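PDB 4REL: UDP-glucose:anthocyanidin 3-O-glucosyltransferase, which belongs to the plant glycosyltransferases of the GT-B fold, which have two domains, each built on a parallel beta-sheet. Local coordinates for residues L144-R152 with L196-P204; P204-A215 with K229-L239. All blocks are in the same frame, centred on the assembly; numbering follows the deposited sequence.

Contact 1 (L144-R152 with L196-P204); sequences LYFNIDLIR and LNSLGVVLP. With KMP (3,5,7-trihydroxy-2-(4-hydroxyphenyl)-4H-chromen-4-one), chain B.
Tyr145 and Phe146 are the two bumps that 144-152 presses into the broken helical stretch 196-204. Each ring finds its own hollow. The Tyr145 ring slots in beside Leu199, and CD1 of Leu199 sits over the centre of one ring face, 4.0 Å from the centroid and 7° off the normal, a CH-pi contact. The two side chains run alongside each other from their own backbones. On the Leu196 side, CE1 of Tyr145 rests 4.0 Å from CB of Leu196.

The next ring is used differently. Phe146 has its CG anti to the carbonyl carbon (chi1 -67°), which swings the ring over Gly200. CA of Gly200 lies over the centre of the face, 4.1 Å from the centroid, in a second CH-pi contact. CG of Pro204 meets the same ring at its edge, in the plane, 3.7 Å from CE1. The backbones are close here because Gly200 has no side chain: its CA is 3.3 Å from O of Tyr145, in a CA-H...O contact. Tyr225, Met226 and Lys229 of helix 220-229 also touch Phe146.

Farther along, Ile148 pushes CD1 against the backbone of Asn197. Arg152 passes the same asparagine, with guanidinium and amide planes 84° apart. NH2 and OD1 come close, but the angle is poor for a hydrogen bond. The arginine is held instead through NE by O of Met182.

Toward the ligand, OH of Tyr145 is 3.6 Å from C1 of KMP, and CD2 of Leu196 is 3.5 Å from C6. Both residues belong to its pocket. No hydrogen bond joins the two segments, so their fit rests on shape and CH-pi contacts. The seam is largely apolar, and at its ligand end Tyr145 and Leu196 both reach KMP.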
loop_
_atom_site.group_PDB
_atom_site.type_symbol
_atom_site.label_atom_id
_atom_site.label_comp_id
_atom_site.label_asym_id
_atom_site.label_seq_id
_atom_site.Cartn_x
_atom_site.Cartn_y
_atom_site.Cartn_z
ATOM N N LEU A 144 2.246 3.273 15.449
ATOM C CA LEU A 144 1.331 2.461 16.244
ATOM C C LEU A 144 2.036 1.317 16.963
ATOM O O LEU A 144 1.746 1.028 18.125
ATOM C CB LEU A 144 0.227 1.884 15.355
ATOM C CG LEU A 144 -0.565 2.881 14.517
ATOM C CD1 LEU A 144 -1.530 2.137 13.603
ATOM C CD2 LEU A 144 -1.314 3.830 15.429
ATOM N N TYR A 145 2.974 0.675 16.270
ATOM C CA TYR A 145 3.584 -0.553 16.768
ATOM C C TYR A 145 4.561 -0.336 17.920
ATOM O O TYR A 145 4.963 -1.286 18.588
ATOM C CB TYR A 145 4.189 -1.339 15.591
ATOM C CG TYR A 145 3.087 -1.679 14.617
ATOM C CD1 TYR A 145 2.166 -2.666 14.924
ATOM C CD2 TYR A 145 2.909 -0.949 13.448
ATOM C CE1 TYR A 145 1.117 -2.959 14.075
ATOM C CE2 TYR A 145 1.862 -1.239 12.583
ATOM C CZ TYR A 145 0.974 -2.248 12.905
ATOM O OH TYR A 145 -0.075 -2.549 12.068
ATOM N N PHE A 146 4.902 0.923 18.174
ATOM C CA PHE A 146 5.719 1.277 19.328
ATOM C C PHE A 146 4.898 1.755 20.516
ATOM O O PHE A 146 5.455 2.160 21.545
ATOM C CB PHE A 146 6.737 2.337 18.928
ATOM C CG PHE A 146 7.765 1.831 17.966
ATOM C CD1 PHE A 146 8.985 1.364 18.429
ATOM C CD2 PHE A 146 7.504 1.796 16.603
ATOM C CE1 PHE A 146 9.940 0.881 17.549
ATOM C CE2 PHE A 146 8.452 1.306 15.719
ATOM C CZ PHE A 146 9.669 0.855 16.193
ATOM N N ASN A 147 3.576 1.670 20.391
ATOM C CA ASN A 147 2.679 2.213 21.407
ATOM C C ASN A 147 1.441 1.346 21.609
ATOM O O ASN A 147 0.370 1.856 21.904
ATOM C CB ASN A 147 2.259 3.645 21.041
ATOM C CG ASN A 147 3.428 4.612 21.035
ATOM O OD1 ASN A 147 3.815 5.149 22.079
ATOM N ND2 ASN A 147 3.996 4.845 19.859
ATOM N N ILE A 148 1.599 0.032 21.463
ATOM C CA ILE A 148 0.451 -0.874 21.518
ATOM C C ILE A 148 -0.292 -0.804 22.858
ATOM O O ILE A 148 -1.527 -0.733 22.885
ATOM C CB ILE A 148 0.862 -2.329 21.206
ATOM C CG1 ILE A 148 1.452 -2.411 19.799
ATOM C CG2 ILE A 148 -0.331 -3.279 21.357
ATOM C CD1 ILE A 148 2.220 -3.678 19.528
ATOM N N ASP A 149 0.445 -0.802 23.968
ATOM C CA ASP A 149 -0.214 -0.776 25.279
ATOM C C ASP A 149 -1.014 0.509 25.502
ATOM O O ASP A 149 -2.138 0.463 26.005
ATOM C CB ASP A 149 0.798 -1.013 26.403
ATOM C CG ASP A 149 1.417 -2.399 26.344
ATOM O OD1 ASP A 149 0.870 -3.265 25.632
ATOM O OD2 ASP A 149 2.445 -2.626 27.012
ATOM N N LEU A 150 -0.451 1.649 25.110
ATOM C CA LEU A 150 -1.169 2.921 25.245
ATOM C C LEU A 150 -2.406 2.925 24.362
ATOM O O LEU A 150 -3.478 3.387 24.764
ATOM C CB LEU A 150 -0.279 4.106 24.862
ATOM C CG LEU A 150 0.866 4.462 25.803
ATOM C CD1 LEU A 150 1.596 5.708 25.297
ATOM C CD2 LEU A 150 0.347 4.661 27.227
ATOM N N ILE A 151 -2.245 2.410 23.149
ATOM C CA ILE A 151 -3.340 2.387 22.193
ATOM C C ILE A 151 -4.473 1.476 22.680
ATOM O O ILE A 151 -5.640 1.874 22.660
ATOM C CB ILE A 151 -2.827 2.005 20.788
ATOM C CG1 ILE A 151 -2.084 3.202 20.188
ATOM C CG2 ILE A 151 -3.980 1.584 19.890
ATOM C CD1 ILE A 151 -1.177 2.867 19.002
ATOM N N ARG A 152 -4.132 0.277 23.148
ATOM C CA ARG A 152 -5.150 -0.642 23.651
ATOM C C ARG A 152 -5.869 -0.050 24.848
ATOM O O ARG A 152 -7.094 -0.166 24.970
ATOM C CB ARG A 152 -4.541 -1.989 24.031
ATOM C CG ARG A 152 -4.040 -2.758 22.822
ATOM C CD ARG A 152 -3.560 -4.136 23.197
ATOM N NE ARG A 152 -3.289 -4.943 22.008
ATOM C CZ ARG A 152 -2.658 -6.110 22.039
ATOM N NH1 ARG A 152 -2.220 -6.594 23.192
ATOM N NH2 ARG A 152 -2.452 -6.786 20.917
ATOM N N LEU A 196 2.326 -8.686 13.401
ATOM C CA LEU A 196 2.290 -7.227 13.333
ATOM C C LEU A 196 2.571 -6.613 14.702
ATOM O O LEU A 196 3.341 -5.659 14.817
ATOM C CB LEU A 196 0.962 -6.721 12.749
ATOM C CG LEU A 196 1.004 -6.472 11.232
ATOM C CD1 LEU A 196 1.495 -7.695 10.458
ATOM C CD2 LEU A 196 -0.350 -6.041 10.710
ATOM N N ASN A 197 1.995 -7.184 15.754
ATOM C CA ASN A 197 2.195 -6.622 17.083
ATOM C C ASN A 197 3.620 -6.748 17.609
ATOM O O ASN A 197 3.965 -6.121 18.598
ATOM C CB ASN A 197 1.225 -7.244 18.077
ATOM C CG ASN A 197 -0.192 -6.792 17.845
ATOM O OD1 ASN A 197 -1.147 -7.490 18.193
ATOM N ND2 ASN A 197 -0.341 -5.623 17.231
ATOM N N SER A 198 4.443 -7.556 16.949
ATOM C CA SER A 198 5.841 -7.703 17.347
ATOM C C SER A 198 6.734 -6.668 16.672
ATOM O O SER A 198 7.936 -6.616 16.938
ATOM C CB SER A 198 6.367 -9.102 17.006
ATOM O OG SER A 198 6.627 -9.245 15.614
ATOM N N LEU A 199 6.161 -5.844 15.798
ATOM C CA LEU A 199 6.987 -4.924 15.002
ATOM C C LEU A 199 7.759 -3.892 15.838
ATOM O O LEU A 199 8.836 -3.453 15.443
ATOM C CB LEU A 199 6.146 -4.227 13.936
ATOM C CG LEU A 199 5.775 -5.081 12.724
ATOM C CD1 LEU A 199 4.700 -4.359 11.925
ATOM C CD2 LEU A 199 7.013 -5.368 11.854
ATOM N N GLY A 200 7.207 -3.507 16.983
ATOM C CA GLY A 200 7.880 -2.568 17.864
ATOM C C GLY A 200 9.212 -3.103 18.358
ATOM O O GLY A 200 10.172 -2.348 18.550
ATOM N N VAL A 201 9.285 -4.415 18.550
ATOM C CA VAL A 201 10.515 -5.037 19.006
ATOM C C VAL A 201 11.385 -5.442 17.812
ATOM O O VAL A 201 12.619 -5.393 17.875
ATOM C CB VAL A 201 10.209 -6.273 19.870
ATOM C CG1 VAL A 201 11.482 -7.048 20.170
ATOM C CG2 VAL A 201 9.555 -5.847 21.167
ATOM N N VAL A 202 10.734 -5.832 16.724
ATOM C CA VAL A 202 11.446 -6.295 15.529
ATOM C C VAL A 202 12.165 -5.165 14.778
ATOM O O VAL A 202 13.354 -5.272 14.471
ATOM C CB VAL A 202 10.495 -7.056 14.571
ATOM C CG1 VAL A 202 11.135 -7.237 13.178
ATOM C CG2 VAL A 202 10.118 -8.412 15.160
ATOM N N LEU A 203 11.453 -4.079 14.493
ATOM C CA LEU A 203 11.988 -3.022 13.628
ATOM C C LEU A 203 13.291 -2.319 14.091
ATOM O O LEU A 203 14.127 -1.971 13.250
ATOM C CB LEU A 203 10.909 -1.989 13.284
ATOM C CG LEU A 203 9.780 -2.514 12.396
ATOM C CD1 LEU A 203 8.694 -1.468 12.255
ATOM C CD2 LEU A 203 10.329 -2.890 11.027
ATOM N N PRO A 204 13.473 -2.105 15.411
ATOM C CA PRO A 204 14.748 -1.496 15.811
ATOM C C PRO A 204 15.968 -2.391 15.562
ATOM O O PRO A 204 17.114 -1.923 15.656
ATOM C CB PRO A 204 14.555 -1.252 17.317
ATOM C CG PRO A 204 13.079 -1.063 17.461
ATOM C CD PRO A 204 12.506 -2.097 16.526
HETATM C C1 KMP B . -2.503 -3.347 9.471
HETATM C C2 KMP B . -1.876 -3.112 8.259
HETATM C C3 KMP B . -2.072 -4.078 7.156
HETATM C C4 KMP B . -2.930 -5.260 7.376
HETATM C C5 KMP B . -3.512 -5.411 8.628
HETATM C C6 KMP B . -3.302 -4.476 9.645
HETATM C C9 KMP B . -1.429 -3.877 5.837
HETATM C C10 KMP B . -1.676 -4.896 4.791
HETATM C C11 KMP B . -2.560 -6.062 5.117
HETATM C C14 KMP B . -2.867 -7.135 4.120
HETATM C C15 KMP B . -2.153 -7.271 2.931
HETATM C C16 KMP B . -2.468 -8.277 2.030
HETATM C C17 KMP B . -3.505 -9.154 2.308
HETATM C C18 KMP B . -4.221 -9.028 3.491
HETATM C C19 KMP B . -3.899 -8.023 4.393
HETATM O O12 KMP B . -3.132 -6.176 6.370
HETATM O O13 KMP B . -0.701 -2.878 5.628
HETATM O O24 KMP B . -3.813 -10.137 1.416
HETATM O O27 KMP B . -1.098 -4.718 3.571
HETATM O O29 KMP B . -3.898 -4.676 10.852
HETATM O O30 KMP B . -1.091 -2.017 8.067
#

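Contact 2 (P204-A215 with K229-L239); sequences PQAKAVVVNFFA and KLQSLLYVVPL
Four backbone hydrogen bonds join Val209 and Val211 to the strand around Leu234, in the parallel pattern. N of Val209 donates to O of Ser232, and N of Leu234 to O of Val209. N of Val211 then reaches O of Leu234 at 2.7 Å, and N of Val236 closes the ladder on O of Val211. At the start of the pair, NE2 of Gln231 donates to O of Pro204 at 3.0 Å, and this oxygen lies close to the plane of the glutamine amide. One water bridges O of Ala206 and N of Gln231. Two more tie the Asn212 amide to O of Val236 and O of Pro238.

The Tyr235 ring is sandwiched between CB of Val211 on one face and CB of Ala215 on the other, the latter 3.6 Å from the centroid. Its OH is hydrogen-bonded to OD2 of Asp218. CG2 of Val211 also meets CD1 of Leu233. Val210 faces the other way and touches Val236. Beyond the strands, Pro238 lies over a face of the Phe214 ring. The backbone bonds set the parallel register of two strands of a beta-alpha-beta unit. Its helix 220-229 covers Leu233 and Tyr235, helix 431-445 touches Leu234 and Val236, and waters bridge polar atoms beyond both strand ends.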
loop_
_atom_site.group_PDB
_atom_site.type_symbol
_atom_site.label_atom_id
_atom_site.label_comp_id
_atom_site.label_asym_id
_atom_site.label_seq_id
_atom_site.Cartn_x
_atom_site.Cartn_y
_atom_site.Cartn_z
ATOM N N PRO A 204 13.473 -2.105 15.411
ATOM C CA PRO A 204 14.748 -1.496 15.811
ATOM C C PRO A 204 15.968 -2.391 15.562
ATOM O O PRO A 204 17.114 -1.923 15.656
ATOM C CB PRO A 204 14.555 -1.252 17.317
ATOM C CG PRO A 204 13.079 -1.063 17.461
ATOM C CD PRO A 204 12.506 -2.097 16.526
ATOM N N GLN A 205 15.740 -3.661 15.250
ATOM C CA GLN A 205 16.853 -4.569 14.990
ATOM C C GLN A 205 17.293 -4.504 13.530
ATOM O O GLN A 205 18.309 -5.088 13.154
ATOM C CB GLN A 205 16.474 -6.003 15.381
ATOM C CG GLN A 205 16.066 -6.122 16.853
ATOM C CD GLN A 205 15.697 -7.526 17.253
ATOM O OE1 GLN A 205 16.535 -8.439 17.219
ATOM N NE2 GLN A 205 14.439 -7.717 17.643
ATOM N N ALA A 206 16.523 -3.790 12.712
ATOM C CA ALA A 206 16.862 -3.621 11.301
ATOM C C ALA A 206 18.005 -2.635 11.122
ATOM O O ALA A 206 18.050 -1.592 11.781
ATOM C CB ALA A 206 15.653 -3.160 10.509
ATOM N N LYS A 207 18.924 -2.962 10.217
ATOM C CA LYS A 207 20.007 -2.050 9.852
ATOM C C LYS A 207 19.436 -0.745 9.299
ATOM O O LYS A 207 19.965 0.348 9.561
ATOM C CB LYS A 207 20.913 -2.732 8.821
ATOM C CG LYS A 207 22.016 -1.849 8.254
ATOM C CD LYS A 207 23.065 -1.496 9.291
ATOM C CE LYS A 207 24.286 -0.867 8.609
ATOM N NZ LYS A 207 25.414 -0.631 9.560
ATOM N N ALA A 208 18.349 -0.865 8.541
ATOM C CA ALA A 208 17.598 0.288 8.060
ATOM C C ALA A 208 16.147 -0.109 7.811
ATOM O O ALA A 208 15.850 -1.277 7.526
ATOM C CB ALA A 208 18.227 0.848 6.780
ATOM N N VAL A 209 15.242 0.855 7.942
ATOM C CA VAL A 209 13.861 0.654 7.545
ATOM C C VAL A 209 13.630 1.553 6.337
ATOM O O VAL A 209 13.899 2.761 6.392
ATOM C CB VAL A 209 12.867 1.008 8.681
ATOM C CG1 VAL A 209 11.434 0.941 8.171
ATOM C CG2 VAL A 209 13.045 0.062 9.865
ATOM N N VAL A 210 13.167 0.957 5.241
ATOM C CA VAL A 210 12.947 1.691 3.995
ATOM C C VAL A 210 11.447 1.921 3.803
ATOM O O VAL A 210 10.672 0.962 3.694
ATOM C CB VAL A 210 13.514 0.913 2.794
ATOM C CG1 VAL A 210 13.169 1.623 1.476
ATOM C CG2 VAL A 210 15.025 0.786 2.923
ATOM N N VAL A 211 11.040 3.192 3.779
ATOM C CA VAL A 211 9.627 3.535 3.664
ATOM C C VAL A 211 9.305 3.885 2.217
ATOM O O VAL A 211 9.989 4.699 1.602
ATOM C CB VAL A 211 9.238 4.720 4.581
ATOM C CG1 VAL A 211 7.768 5.072 4.379
ATOM C CG2 VAL A 211 9.499 4.385 6.044
ATOM N N ASN A 212 8.245 3.275 1.692
ATOM C CA ASN A 212 7.842 3.428 0.297
ATOM C C ASN A 212 6.941 4.653 0.153
ATOM O O ASN A 212 5.777 4.539 -0.222
ATOM C CB ASN A 212 7.061 2.179 -0.131
ATOM C CG ASN A 212 6.960 2.032 -1.635
ATOM O OD1 ASN A 212 7.943 2.233 -2.358
ATOM N ND2 ASN A 212 5.763 1.682 -2.121
ATOM N N PHE A 213 7.471 5.830 0.457
ATOM C CA PHE A 213 6.653 7.036 0.440
ATOM C C PHE A 213 7.513 8.293 0.316
ATOM O O PHE A 213 8.717 8.215 0.084
ATOM C CB PHE A 213 5.791 7.090 1.709
ATOM C CG PHE A 213 4.573 7.959 1.573
ATOM C CD1 PHE A 213 3.652 7.722 0.563
ATOM C CD2 PHE A 213 4.351 9.007 2.451
ATOM C CE1 PHE A 213 2.522 8.517 0.421
ATOM C CE2 PHE A 213 3.232 9.817 2.315
ATOM C CZ PHE A 213 2.314 9.571 1.304
ATOM N N PHE A 214 6.880 9.449 0.470
ATOM C CA PHE A 214 7.544 10.737 0.329
ATOM C C PHE A 214 7.721 11.355 1.712
ATOM O O PHE A 214 6.741 11.714 2.363
ATOM C CB PHE A 214 6.675 11.666 -0.536
ATOM C CG PHE A 214 6.150 11.022 -1.801
ATOM C CD1 PHE A 214 6.975 10.856 -2.906
ATOM C CD2 PHE A 214 4.827 10.608 -1.889
ATOM C CE1 PHE A 214 6.489 10.267 -4.070
ATOM C CE2 PHE A 214 4.332 10.024 -3.049
ATOM C CZ PHE A 214 5.167 9.852 -4.140
ATOM N N ALA A 215 8.968 11.481 2.165
ATOM C CA ALA A 215 9.240 12.005 3.501
ATOM C C ALA A 215 8.618 13.384 3.708
ATOM O O ALA A 215 8.156 13.712 4.804
ATOM C CB ALA A 215 10.745 12.059 3.746
ATOM N N LYS A 229 13.578 5.818 17.046
ATOM C CA LYS A 229 13.291 4.419 17.365
ATOM C C LYS A 229 14.098 3.430 16.540
ATOM O O LYS A 229 14.209 2.262 16.911
ATOM C CB LYS A 229 11.804 4.122 17.149
ATOM C CG LYS A 229 10.877 4.898 18.087
ATOM C CD LYS A 229 11.048 4.445 19.539
ATOM C CE LYS A 229 10.080 5.173 20.462
ATOM N NZ LYS A 229 10.033 4.563 21.831
ATOM N N LEU A 230 14.631 3.890 15.414
ATOM C CA LEU A 230 15.233 2.989 14.428
ATOM C C LEU A 230 16.713 3.265 14.222
ATOM O O LEU A 230 17.190 4.365 14.500
ATOM C CB LEU A 230 14.486 3.103 13.091
ATOM C CG LEU A 230 12.971 2.858 13.138
ATOM C CD1 LEU A 230 12.315 3.296 11.825
ATOM C CD2 LEU A 230 12.631 1.399 13.458
ATOM N N GLN A 231 17.443 2.271 13.714
ATOM C CA GLN A 231 18.854 2.471 13.410
ATOM C C GLN A 231 19.025 3.455 12.268
ATOM O O GLN A 231 19.941 4.273 12.269
ATOM C CB GLN A 231 19.534 1.140 13.069
ATOM C CG GLN A 231 19.501 0.147 14.211
ATOM C CD GLN A 231 20.293 -1.110 13.926
ATOM O OE1 GLN A 231 21.327 -1.073 13.247
ATOM N NE2 GLN A 231 19.822 -2.234 14.453
ATOM N N SER A 232 18.121 3.378 11.300
ATOM C CA SER A 232 18.154 4.254 10.132
ATOM C C SER A 232 16.786 4.251 9.474
ATOM O O SER A 232 16.188 3.188 9.294
ATOM C CB SER A 232 19.215 3.772 9.138
ATOM O OG SER A 232 19.252 4.601 7.991
ATOM N N LEU A 233 16.272 5.436 9.147
ATOM C CA LEU A 233 14.999 5.549 8.454
ATOM C C LEU A 233 15.249 6.162 7.097
ATOM O O LEU A 233 15.733 7.293 7.012
ATOM C CB LEU A 233 14.033 6.446 9.235
ATOM C CG LEU A 233 12.653 6.701 8.618
ATOM C CD1 LEU A 233 11.795 5.428 8.589
ATOM C CD2 LEU A 233 11.940 7.801 9.403
ATOM N N LEU A 234 14.925 5.422 6.040
ATOM C CA LEU A 234 15.193 5.870 4.678
ATOM C C LEU A 234 13.898 5.881 3.877
ATOM O O LEU A 234 13.103 4.933 3.956
ATOM C CB LEU A 234 16.208 4.933 4.005
ATOM C CG LEU A 234 17.575 4.740 4.672
ATOM C CD1 LEU A 234 18.391 3.621 3.982
ATOM C CD2 LEU A 234 18.348 6.049 4.663
ATOM N N TYR A 235 13.675 6.949 3.115
ATOM C CA TYR A 235 12.512 7.013 2.233
ATOM C C TYR A 235 12.986 6.865 0.791
ATOM O O TYR A 235 13.855 7.610 0.337
ATOM C CB TYR A 235 11.770 8.345 2.386
ATOM C CG TYR A 235 10.941 8.509 3.642
ATOM C CD1 TYR A 235 9.552 8.458 3.593
ATOM C CD2 TYR A 235 11.546 8.737 4.872
ATOM C CE1 TYR A 235 8.785 8.623 4.750
ATOM C CE2 TYR A 235 10.792 8.904 6.022
ATOM C CZ TYR A 235 9.417 8.842 5.954
ATOM O OH TYR A 235 8.689 9.020 7.104
ATOM N N VAL A 236 12.432 5.890 0.082
ATOM C CA VAL A 236 12.707 5.734 -1.339
ATOM C C VAL A 236 11.409 5.950 -2.103
ATOM O O VAL A 236 10.370 5.378 -1.756
ATOM C CB VAL A 236 13.307 4.359 -1.648
ATOM C CG1 VAL A 236 13.495 4.174 -3.155
ATOM C CG2 VAL A 236 14.638 4.217 -0.929
ATOM N N VAL A 237 11.481 6.806 -3.120
ATOM C CA VAL A 237 10.313 7.231 -3.885
ATOM C C VAL A 237 9.566 6.019 -4.425
ATOM O O VAL A 237 10.160 5.163 -5.090
ATOM C CB VAL A 237 10.738 8.163 -5.046
ATOM C CG1 VAL A 237 9.633 8.301 -6.076
ATOM C CG2 VAL A 237 11.134 9.527 -4.501
ATOM N N PRO A 238 8.257 5.941 -4.143
ATOM C CA PRO A 238 7.427 4.778 -4.492
ATOM C C PRO A 238 7.018 4.708 -5.956
ATOM O O PRO A 238 6.466 3.690 -6.371
ATOM C CB PRO A 238 6.168 4.981 -3.632
ATOM C CG PRO A 238 6.107 6.461 -3.410
ATOM C CD PRO A 238 7.539 6.888 -3.269
ATOM N N LEU A 239 7.261 5.778 -6.713
ATOM C CA LEU A 239 6.905 5.824 -8.126
ATOM C C LEU A 239 7.551 4.675 -8.882
ATOM O O LEU A 239 8.666 4.262 -8.552
ATOM C CB LEU A 239 7.337 7.158 -8.745
ATOM C CG LEU A 239 6.639 8.385 -8.155
ATOM C CD1 LEU A 239 7.135 9.668 -8.822
ATOM C CD2 LEU A 239 5.130 8.252 -8.291
HETATM O O HOH W 1 16.076 -0.060 12.698
HETATM O O HOH W 2 5.270 1.595 -4.939
HETATM O O HOH W 3 10.499 2.539 -2.092
#

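Overall arrangement
The centres of the two contacts are about 17 Å apart, and the chain passes directly from one to the other. The segments of contact 1 come first in the chain and those of contact 2 follow, sharing Pro204. Helix 199-202 leads into strand 208-211, followed by helix 220-229 and strand 233-235. These two strands lie at one end of the seven-stranded parallel sheet, 233-235 at the margin. Contact 1 packs against neighbouring strand 131-135 through Trp135 and Ala133, and the same strand bonds to 208-211. The contacts also touch directly, where Leu203 and Phe146 meet CD2 of Leu230. One continuous region therefore connects the wall of the KMP pocket with the edge of the sheet.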